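Local structure of uncharacterized protein (Kribbella flavida, 4GB5) at residues F45-G50 against L139-Q144; A74-I79 against R98-L103; T80-T85 against I93-R98. The protein is of unknown function but belongs to the SnoaL-like branch of the NTF2 superfamily, whose members include enzymes and small-molecule binders. All coordinates share one frame; numbering follows the deposited sequence. Where two conformers were deposited one is given.

Contact 1 (F45-G50 against L139-Q144); sequences FESVTG and LTASYQ
A short helix, following strand 41-44, packs beside the bent strand 131-145 in a contact at the protein surface: Phe-45, Ser-47 and Val-48 of segment 45-50 lean on Leu-139, Ala-141 and Gln-144. In one of two conformers of Ser-47, OG accepts a hydrogen bond from Ala-141 N, 2.9 Å long and 159° at the hydrogen. In this conformer OG stands opposite the backbone N (chi1 173°), which turns it from the helix toward the strand. A water bridges the backbones beside it, accepting from Ser-47 N and donating to Leu-139 O at 2.8 Å, which occupies an amide in the first turn of the helix.

Alongside these polar links lies an apolar layer. Leu-139 brings CB to the edge of the Phe-45 ring, 3.8 Å from CD1, the two side chains crossing at about a right angle. Its CD2 also meets Val-48 CG2 at 3.8 Å, and the same valine methyl touches Ala-141 CB. The other methyl, CG1, rests 3.9 Å from Gln-144 OE1, an oxygen that accepts from Trp-115 NE1.

Between Ala-141 and Gln-144 the strand turns a corner at a classic beta bulge, where Ser-142 and Tyr-143 both face Val-118. Such a bulged, strongly bent sheet is a feature of the NTF2-like cone fold.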
loop_
_atom_site.group_PDB
_atom_site.type_symbol
_atom_site.label_atom_id
_atom_site.label_comp_id
_atom_site.label_asym_id
_atom_site.label_seq_id
_atom_site.Cartn_x
_atom_site.Cartn_y
_atom_site.Cartn_z
ATOM N N PHE A 45 2.689 8.146 20.008
ATOM C CA PHE A 45 2.167 6.811 19.750
ATOM C C PHE A 45 1.140 6.470 20.818
ATOM O O PHE A 45 0.836 5.319 21.091
ATOM C CB PHE A 45 3.321 5.788 19.762
ATOM C CG PHE A 45 4.379 6.080 18.719
ATOM C CD1 PHE A 45 4.092 5.962 17.370
ATOM C CD2 PHE A 45 5.661 6.476 19.087
ATOM C CE1 PHE A 45 5.056 6.246 16.396
ATOM C CE2 PHE A 45 6.626 6.773 18.111
ATOM C CZ PHE A 45 6.321 6.656 16.775
ATOM N N GLU A 46 0.601 7.496 21.450
ATOM C CA GLU A 46 -0.280 7.303 22.612
ATOM C C GLU A 46 -1.470 6.384 22.348
ATOM O O GLU A 46 -1.850 5.586 23.206
ATOM C CB GLU A 46 -0.772 8.653 23.126
ATOM C CG GLU A 46 -1.505 8.530 24.451
ATOM C CD GLU A 46 -1.822 9.881 25.079
ATOM O OE1 GLU A 46 -1.823 10.912 24.366
ATOM O OE2 GLU A 46 -2.079 9.905 26.306
ATOM N N SER A 47 -2.036 6.501 21.148
ATOM C CA SER A 47 -3.153 5.662 20.688
ATOM C C SER A 47 -2.848 4.156 20.740
ATOM O O SER A 47 -3.759 3.325 20.804
ATOM C CB SER A 47 -3.572 6.077 19.278
ATOM O OG SER A 47 -4.548 5.195 18.740
ATOM N N VAL A 48 -1.565 3.817 20.736
ATOM C CA VAL A 48 -1.124 2.440 20.846
ATOM C C VAL A 48 -0.459 2.157 22.180
ATOM O O VAL A 48 -0.688 1.101 22.785
ATOM C CB VAL A 48 -0.127 2.088 19.768
ATOM C CG1 VAL A 48 0.435 0.702 20.045
ATOM C CG2 VAL A 48 -0.788 2.132 18.432
ATOM N N THR A 49 0.362 3.068 22.669
ATOM C CA THR A 49 1.095 2.735 23.912
ATOM C C THR A 49 0.612 3.403 25.189
ATOM O O THR A 49 1.007 2.996 26.291
ATOM C CB THR A 49 2.572 3.072 23.796
ATOM O OG1 THR A 49 2.736 4.492 23.733
ATOM C CG2 THR A 49 3.170 2.412 22.599
ATOM N N GLY A 50 -0.209 4.436 25.070
ATOM C CA GLY A 50 -0.650 5.166 26.246
ATOM C C GLY A 50 0.381 6.162 26.749
ATOM O O GLY A 50 0.116 6.917 27.688
ATOM N N LEU A 139 0.732 8.502 15.404
ATOM C CA LEU A 139 0.068 7.346 14.949
ATOM C C LEU A 139 -1.236 7.214 15.713
ATOM O O LEU A 139 -1.205 7.152 16.923
ATOM C CB LEU A 139 0.940 6.134 15.227
ATOM C CG LEU A 139 0.303 4.762 15.069
ATOM C CD1 LEU A 139 -0.088 4.578 13.620
ATOM C CD2 LEU A 139 1.216 3.622 15.573
ATOM N N THR A 140 -2.347 7.141 14.994
ATOM C CA THR A 140 -3.684 6.892 15.553
ATOM C C THR A 140 -4.156 5.518 15.046
ATOM O O THR A 140 -4.359 5.327 13.849
ATOM C CB THR A 140 -4.650 7.998 15.119
ATOM O OG1 THR A 140 -4.219 9.279 15.601
ATOM C CG2 THR A 140 -6.048 7.738 15.712
ATOM N N ALA A 141 -4.334 4.550 15.938
ATOM C CA ALA A 141 -4.769 3.225 15.534
ATOM C C ALA A 141 -6.283 3.152 15.372
ATOM O O ALA A 141 -7.013 3.632 16.258
ATOM C CB ALA A 141 -4.343 2.189 16.542
ATOM N N SER A 142 -6.743 2.595 14.263
ATOM C CA SER A 142 -8.139 2.286 14.116
ATOM C C SER A 142 -8.463 0.892 14.663
ATOM O O SER A 142 -9.579 0.650 15.107
ATOM C CB SER A 142 -8.514 2.407 12.646
ATOM O OG SER A 142 -7.738 1.520 11.932
ATOM N N TYR A 143 -7.472 0.002 14.657
ATOM C CA TYR A 143 -7.665 -1.379 15.048
ATOM C C TYR A 143 -6.299 -2.000 15.326
ATOM O O TYR A 143 -5.298 -1.628 14.716
ATOM C CB TYR A 143 -8.354 -2.145 13.910
ATOM C CG TYR A 143 -8.930 -3.459 14.314
ATOM C CD1 TYR A 143 -10.137 -3.504 15.000
ATOM C CD2 TYR A 143 -8.304 -4.623 13.994
ATOM C CE1 TYR A 143 -10.712 -4.721 15.375
ATOM C CE2 TYR A 143 -8.863 -5.865 14.392
ATOM C CZ TYR A 143 -10.041 -5.891 15.062
ATOM O OH TYR A 143 -10.621 -7.092 15.426
ATOM N N GLN A 144 -6.271 -2.942 16.267
ATOM C CA GLN A 144 -5.103 -3.765 16.477
ATOM C C GLN A 144 -5.515 -5.207 16.638
ATOM O O GLN A 144 -6.561 -5.505 17.222
ATOM C CB GLN A 144 -4.354 -3.365 17.737
ATOM C CG GLN A 144 -3.838 -1.925 17.768
ATOM C CD GLN A 144 -2.962 -1.675 18.971
ATOM O OE1 GLN A 144 -1.912 -2.308 19.151
ATOM N NE2 GLN A 144 -3.386 -0.750 19.804
HETATM O O HOH W 1 -1.445 8.636 19.275
#

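Contact 2 (A74-I79 against R98-L103); sequences ATHHAI and RAEHWL
His-76 and Glu-100 form a hydrogen-bonded pair at the middle of an antiparallel strand pairing, 74-79 against 98-102, whose axes run 4.6 Å apart at closest approach. Glu-100 N donates to His-76 O at 2.8 Å, and His-76 N returns a bond to Glu-100 O. Ala-78 and Arg-98 are joined in the same reciprocal way, and Trp-102 N donates to Ala-74 O. Between these pairs CA-H...O contacts fill in, the shortest from Thr-75 CA to Glu-100 O.

Side chains on the face of His-77 and His-101 make mainly van der Waals contacts. Ala-99 CB sits over one face of the His-77 imidazole, 4.0 Å from its centroid, in a CH-pi contact. Thr-75 turns CG2 to His-101 CD2, 3.7 Å away, and leaves OG1 to bond Asp-25.

The other face carries the salt-bridged pair Arg-98 and Glu-100. Glu-100 and His-76 lie side by side, with the carboxylate and imidazole planes 82° apart, and OE1 is 3.7 Å from His-76 CB. Within its own strand Glu-100 OE2 forms a salt bridge with Arg-98 NH1 (3.1 Å), and it also pairs with Arg-98 of the third subunit, while Arg-98 NH2 in turn reaches Glu-100 of the second subunit; these links probably favour a charged carboxylate. The Trp-102 indole sets its edge against the backbone of Ala-74 and Thr-75, with CE3 4.2 Å from Ala-74 CB, and its ring stacks on Tyr-143 of the third subunit.

The face bearing His-77 is covered by helix 6-25 and by Phe-69 of helix 58-69; strand 114-128 continues the sheet beyond 98-102, and the opposite face meets neighbouring subunits.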
loop_
_atom_site.group_PDB
_atom_site.type_symbol
_atom_site.label_atom_id
_atom_site.label_comp_id
_atom_site.label_asym_id
_atom_site.label_seq_id
_atom_site.Cartn_x
_atom_site.Cartn_y
_atom_site.Cartn_z
ATOM N N ALA A 74 10.566 -9.856 12.124
ATOM C CA ALA A 74 10.417 -9.005 10.978
ATOM C C ALA A 74 9.246 -8.091 11.220
ATOM O O ALA A 74 8.380 -8.383 12.048
ATOM C CB ALA A 74 10.172 -9.814 9.717
ATOM N N THR A 75 9.226 -6.996 10.487
ATOM C CA THR A 75 8.076 -6.130 10.424
ATOM C C THR A 75 7.835 -5.712 8.985
ATOM O O THR A 75 8.732 -5.803 8.147
ATOM C CB THR A 75 8.217 -4.889 11.299
ATOM O OG1 THR A 75 9.373 -4.151 10.909
ATOM C CG2 THR A 75 8.361 -5.224 12.769
ATOM N N HIS A 76 6.621 -5.234 8.695
ATOM C CA HIS A 76 6.318 -4.641 7.410
ATOM C C HIS A 76 5.313 -3.512 7.614
ATOM O O HIS A 76 4.215 -3.717 8.129
ATOM C CB HIS A 76 5.719 -5.657 6.421
ATOM C CG HIS A 76 5.653 -5.157 5.009
ATOM N ND1 HIS A 76 6.756 -5.185 4.186
ATOM C CD2 HIS A 76 4.655 -4.606 4.300
ATOM C CE1 HIS A 76 6.428 -4.671 3.018
ATOM N NE2 HIS A 76 5.168 -4.307 3.063
ATOM N N HIS A 77 5.729 -2.324 7.200
ATOM C CA HIS A 77 4.885 -1.151 7.213
ATOM C C HIS A 77 4.467 -0.823 5.814
ATOM O O HIS A 77 5.324 -0.455 5.011
ATOM C CB HIS A 77 5.613 0.064 7.812
ATOM C CG HIS A 77 5.897 -0.061 9.267
ATOM N ND1 HIS A 77 6.785 -0.980 9.755
ATOM C CD2 HIS A 77 5.451 0.644 10.332
ATOM C CE1 HIS A 77 6.848 -0.875 11.076
ATOM N NE2 HIS A 77 6.055 0.117 11.449
ATOM N N ALA A 78 3.156 -0.889 5.545
ATOM C CA ALA A 78 2.603 -0.489 4.259
ATOM C C ALA A 78 1.915 0.849 4.458
ATOM O O ALA A 78 0.832 0.924 5.071
ATOM C CB ALA A 78 1.633 -1.542 3.786
ATOM N N ILE A 79 2.524 1.900 3.945
ATOM C CA ILE A 79 2.030 3.288 4.108
ATOM C C ILE A 79 1.499 3.755 2.761
ATOM O O ILE A 79 2.194 3.717 1.736
ATOM C CB ILE A 79 3.128 4.202 4.643
ATOM C CG1 ILE A 79 3.759 3.564 5.881
ATOM C CG2 ILE A 79 2.615 5.615 4.896
ATOM C CD1 ILE A 79 4.873 4.367 6.487
ATOM N N ARG A 98 -0.577 0.291 7.580
ATOM C CA ARG A 98 -0.802 -1.077 8.025
ATOM C C ARG A 98 0.534 -1.653 8.445
ATOM O O ARG A 98 1.418 -1.854 7.583
ATOM C CB ARG A 98 -1.426 -1.882 6.892
ATOM C CG ARG A 98 -1.773 -3.329 7.308
ATOM C CD ARG A 98 -2.535 -4.054 6.207
ATOM N NE ARG A 98 -3.122 -5.261 6.692
ATOM C CZ ARG A 98 -2.492 -6.401 6.926
ATOM N NH1 ARG A 98 -1.196 -6.523 6.672
ATOM N NH2 ARG A 98 -3.162 -7.431 7.357
ATOM N N ALA A 99 0.711 -1.912 9.748
ATOM C CA ALA A 99 2.032 -2.314 10.270
ATOM C C ALA A 99 1.892 -3.709 10.861
ATOM O O ALA A 99 1.128 -3.906 11.805
ATOM C CB ALA A 99 2.515 -1.360 11.317
ATOM N N GLU A 100 2.639 -4.645 10.311
ATOM C CA GLU A 100 2.697 -6.028 10.761
ATOM C C GLU A 100 3.991 -6.244 11.524
ATOM O O GLU A 100 5.043 -5.807 11.068
ATOM C CB GLU A 100 2.689 -6.986 9.586
ATOM C CG GLU A 100 1.388 -7.004 8.841
ATOM C CD GLU A 100 1.539 -7.625 7.470
ATOM O OE1 GLU A 100 2.270 -7.049 6.610
ATOM O OE2 GLU A 100 0.943 -8.689 7.253
ATOM N N HIS A 101 3.921 -6.981 12.642
ATOM C CA HIS A 101 5.109 -7.258 13.453
ATOM C C HIS A 101 5.038 -8.739 13.857
ATOM O O HIS A 101 4.072 -9.167 14.530
ATOM C CB HIS A 101 5.122 -6.438 14.740
ATOM C CG HIS A 101 4.764 -4.996 14.580
ATOM N ND1 HIS A 101 3.467 -4.563 14.394
ATOM C CD2 HIS A 101 5.516 -3.872 14.678
ATOM C CE1 HIS A 101 3.435 -3.247 14.336
ATOM N NE2 HIS A 101 4.672 -2.801 14.482
ATOM N N TRP A 102 6.024 -9.526 13.445
ATOM C CA TRP A 102 6.058 -10.957 13.729
ATOM C C TRP A 102 6.989 -11.261 14.857
ATOM O O TRP A 102 8.155 -10.874 14.823
ATOM C CB TRP A 102 6.463 -11.718 12.484
ATOM C CG TRP A 102 5.376 -11.764 11.407
ATOM C CD1 TRP A 102 4.330 -12.639 11.351
ATOM C CD2 TRP A 102 5.237 -10.894 10.295
ATOM N NE1 TRP A 102 3.561 -12.353 10.258
ATOM C CE2 TRP A 102 4.108 -11.306 9.582
ATOM C CE3 TRP A 102 5.978 -9.814 9.809
ATOM C CZ2 TRP A 102 3.691 -10.666 8.433
ATOM C CZ3 TRP A 102 5.565 -9.204 8.644
ATOM C CH2 TRP A 102 4.414 -9.614 8.003
ATOM N N LEU A 103 6.474 -11.968 15.843
ATOM C CA LEU A 103 7.284 -12.443 16.960
ATOM C C LEU A 103 7.969 -13.735 16.573
ATOM O O LEU A 103 7.417 -14.547 15.846
ATOM C CB LEU A 103 6.424 -12.723 18.192
ATOM C CG LEU A 103 5.922 -11.484 18.931
ATOM C CD1 LEU A 103 7.086 -10.781 19.599
ATOM C CD2 LEU A 103 5.210 -10.486 18.010
#

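Contact 3 (T80-T85 against I93-R98); sequences TGHVVT and IHAHVR
Ile-93, Thr-80 and Val-83 lose the most surface in this antiparallel strand pairing, and they lie on both sides of a beta bulge. Thr-80 pairs with His-96 through reciprocal bonds: His-96 N donates to Thr-80 O at 2.8 Å, and Thr-80 N donates to His-96 O. Its hydroxyl is held close against the partner, OG1 lying 3.3 Å from His-96 CB, because chi1 of 61° sets OG1 between the backbone N and carbonyl carbon.

Gly-81 adopts positive phi, and the pairing slips by one residue before Val-83 meets His-94. At the bulge Ala-95 CB packs 3.6 Å from Thr-80 O. A water lies 2.8 Å from Gly-81 O and 2.7 Å from His-96 ND1, at the imidazole edge and in its plane. Val-83 restores regular pairing: its N bonds to His-94 O at 2.8 Å and its O accepts from His-94 N. CG2 of this valine comes up at the edge of the His-94 ring.

On the other face Ile-93 points the same way as Val-84, and their CG2 methyls meet at 4.1 Å. Ile-93 CG2 stands opposite its backbone N while CG1 lies beside it (chi1 -49°), which also brings CG2 within 3.8 Å of Val-83 O.

Helix 6-25 covers the face of Ile-93 and Val-84, with Ile-14 against Val-84, both Ile-13 and Phe-17 against Ile-93, and Phe-17 also edge-to-face with His-82, while strand 114-128 pairs with 93-98 on the flank away from 80-85. On the face of His-94 and His-96, His-94 bonds Asp-122 of its own chain and Asp-22 of the second subunit, and His-96 bonds Asp-25 of that subunit.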
loop_
_atom_site.group_PDB
_atom_site.type_symbol
_atom_site.label_atom_id
_atom_site.label_comp_id
_atom_site.label_asym_id
_atom_site.label_seq_id
_atom_site.Cartn_x
_atom_site.Cartn_y
_atom_site.Cartn_z
ATOM N N THR A 80 0.242 4.189 2.767
ATOM C CA THR A 80 -0.470 4.487 1.550
ATOM C C THR A 80 -1.343 5.713 1.710
ATOM O O THR A 80 -1.567 6.207 2.837
ATOM C CB THR A 80 -1.398 3.308 1.180
ATOM O OG1 THR A 80 -2.371 3.091 2.222
ATOM C CG2 THR A 80 -0.636 2.061 0.971
ATOM N N GLY A 81 -1.873 6.249 0.614
ATOM C CA GLY A 81 -2.924 7.253 0.744
ATOM C C GLY A 81 -2.479 8.605 1.267
ATOM O O GLY A 81 -3.225 9.285 1.960
ATOM N N HIS A 82 -1.292 9.053 0.882
ATOM C CA HIS A 82 -0.714 10.297 1.406
ATOM C C HIS A 82 -1.530 11.510 0.998
ATOM O O HIS A 82 -1.804 11.709 -0.182
ATOM C CB HIS A 82 0.739 10.466 0.940
ATOM C CG HIS A 82 1.542 9.219 1.071
ATOM N ND1 HIS A 82 1.418 8.184 0.166
ATOM C CD2 HIS A 82 2.485 8.846 1.964
ATOM C CE1 HIS A 82 2.262 7.230 0.507
ATOM N NE2 HIS A 82 2.896 7.587 1.608
ATOM N N VAL A 83 -1.883 12.350 1.974
ATOM C CA VAL A 83 -2.582 13.599 1.749
ATOM C C VAL A 83 -1.655 14.672 2.309
ATOM O O VAL A 83 -1.429 14.743 3.532
ATOM C CB VAL A 83 -3.895 13.587 2.471
ATOM C CG1 VAL A 83 -4.614 14.903 2.290
ATOM C CG2 VAL A 83 -4.798 12.437 2.036
ATOM N N VAL A 84 -1.036 15.451 1.397
ATOM C CA VAL A 84 0.086 16.322 1.724
ATOM C C VAL A 84 -0.328 17.760 1.524
ATOM O O VAL A 84 -0.829 18.122 0.459
ATOM C CB VAL A 84 1.281 15.990 0.817
ATOM C CG1 VAL A 84 2.409 16.950 1.077
ATOM C CG2 VAL A 84 1.731 14.528 0.973
ATOM N N THR A 85 -0.107 18.593 2.541
ATOM C CA THR A 85 -0.363 20.010 2.449
ATOM C C THR A 85 0.912 20.744 2.739
ATOM O O THR A 85 1.484 20.543 3.795
ATOM C CB THR A 85 -1.454 20.392 3.450
ATOM O OG1 THR A 85 -2.590 19.516 3.257
ATOM C CG2 THR A 85 -1.896 21.831 3.261
ATOM N N ILE A 93 1.182 15.822 6.674
ATOM C CA ILE A 93 0.842 14.655 5.906
ATOM C C ILE A 93 -0.053 13.765 6.727
ATOM O O ILE A 93 0.310 13.347 7.817
ATOM C CB ILE A 93 2.056 13.834 5.552
ATOM C CG1 ILE A 93 3.177 14.686 4.959
ATOM C CG2 ILE A 93 1.650 12.714 4.617
ATOM C CD1 ILE A 93 4.149 15.262 5.910
ATOM N N HIS A 94 -1.176 13.405 6.139
ATOM C CA HIS A 94 -2.043 12.365 6.663
ATOM C C HIS A 94 -1.877 11.149 5.786
ATOM O O HIS A 94 -1.910 11.269 4.546
ATOM C CB HIS A 94 -3.489 12.830 6.663
ATOM C CG HIS A 94 -4.480 11.750 6.907
ATOM N ND1 HIS A 94 -4.884 11.410 8.183
ATOM C CD2 HIS A 94 -5.190 10.974 6.061
ATOM C CE1 HIS A 94 -5.788 10.439 8.106
ATOM N NE2 HIS A 94 -5.958 10.129 6.832
ATOM N N ALA A 95 -1.727 9.985 6.377
ATOM C CA ALA A 95 -1.588 8.771 5.566
ATOM C C ALA A 95 -2.194 7.580 6.261
ATOM O O ALA A 95 -2.323 7.571 7.488
ATOM C CB ALA A 95 -0.103 8.491 5.189
ATOM N N HIS A 96 -2.495 6.555 5.479
ATOM C CA HIS A 96 -2.838 5.244 6.028
ATOM C C HIS A 96 -1.577 4.435 6.320
ATOM O O HIS A 96 -0.578 4.510 5.582
ATOM C CB HIS A 96 -3.627 4.452 4.991
ATOM C CG HIS A 96 -5.093 4.714 4.967
ATOM N ND1 HIS A 96 -5.647 5.967 4.759
ATOM C CD2 HIS A 96 -6.140 3.866 5.141
ATOM C CE1 HIS A 96 -6.965 5.876 4.830
ATOM N NE2 HIS A 96 -7.290 4.612 5.060
ATOM N N VAL A 97 -1.637 3.640 7.382
ATOM C CA VAL A 97 -0.607 2.665 7.687
ATOM C C VAL A 97 -1.177 1.349 8.118
ATOM O O VAL A 97 -2.099 1.281 8.922
ATOM C CB VAL A 97 0.406 3.213 8.750
ATOM C CG1 VAL A 97 -0.235 3.642 10.005
ATOM C CG2 VAL A 97 1.510 2.159 9.050
ATOM N N ARG A 98 -0.577 0.291 7.580
ATOM C CA ARG A 98 -0.802 -1.077 8.025
ATOM C C ARG A 98 0.534 -1.653 8.445
ATOM O O ARG A 98 1.418 -1.854 7.583
ATOM C CB ARG A 98 -1.426 -1.882 6.892
ATOM C CG ARG A 98 -1.773 -3.329 7.308
ATOM C CD ARG A 98 -2.535 -4.054 6.207
ATOM N NE ARG A 98 -3.122 -5.261 6.692
ATOM C CZ ARG A 98 -2.492 -6.401 6.926
ATOM N NH1 ARG A 98 -1.196 -6.523 6.672
ATOM N NH2 ARG A 98 -3.162 -7.431 7.357
HETATM O O HOH W 2 -5.065 8.473 3.869
#

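How the contacts relate
Contacts 2 and 3 are successive halves of one beta hairpin, strands 74-87 and 90-102, and share Arg-98; their centres are about 17 Å apart. Ile-79 joins them, its CG2 lying 3.4 Å from His-96 O. Contact 1 is on the same sheet, two strands beyond 90-102, and touches contact 3 where Leu-139 CD1 meets Val-97 CG1 at 3.7 Å; between contacts 1 and 2 the nearest atoms are about 7 Å apart. A phosphate lies about 3 Å from the side chain of Arg-98, and a triethylene glycol about 3 Å from that of Thr-140 in contact 1; both probably come from the crystallisation liquor.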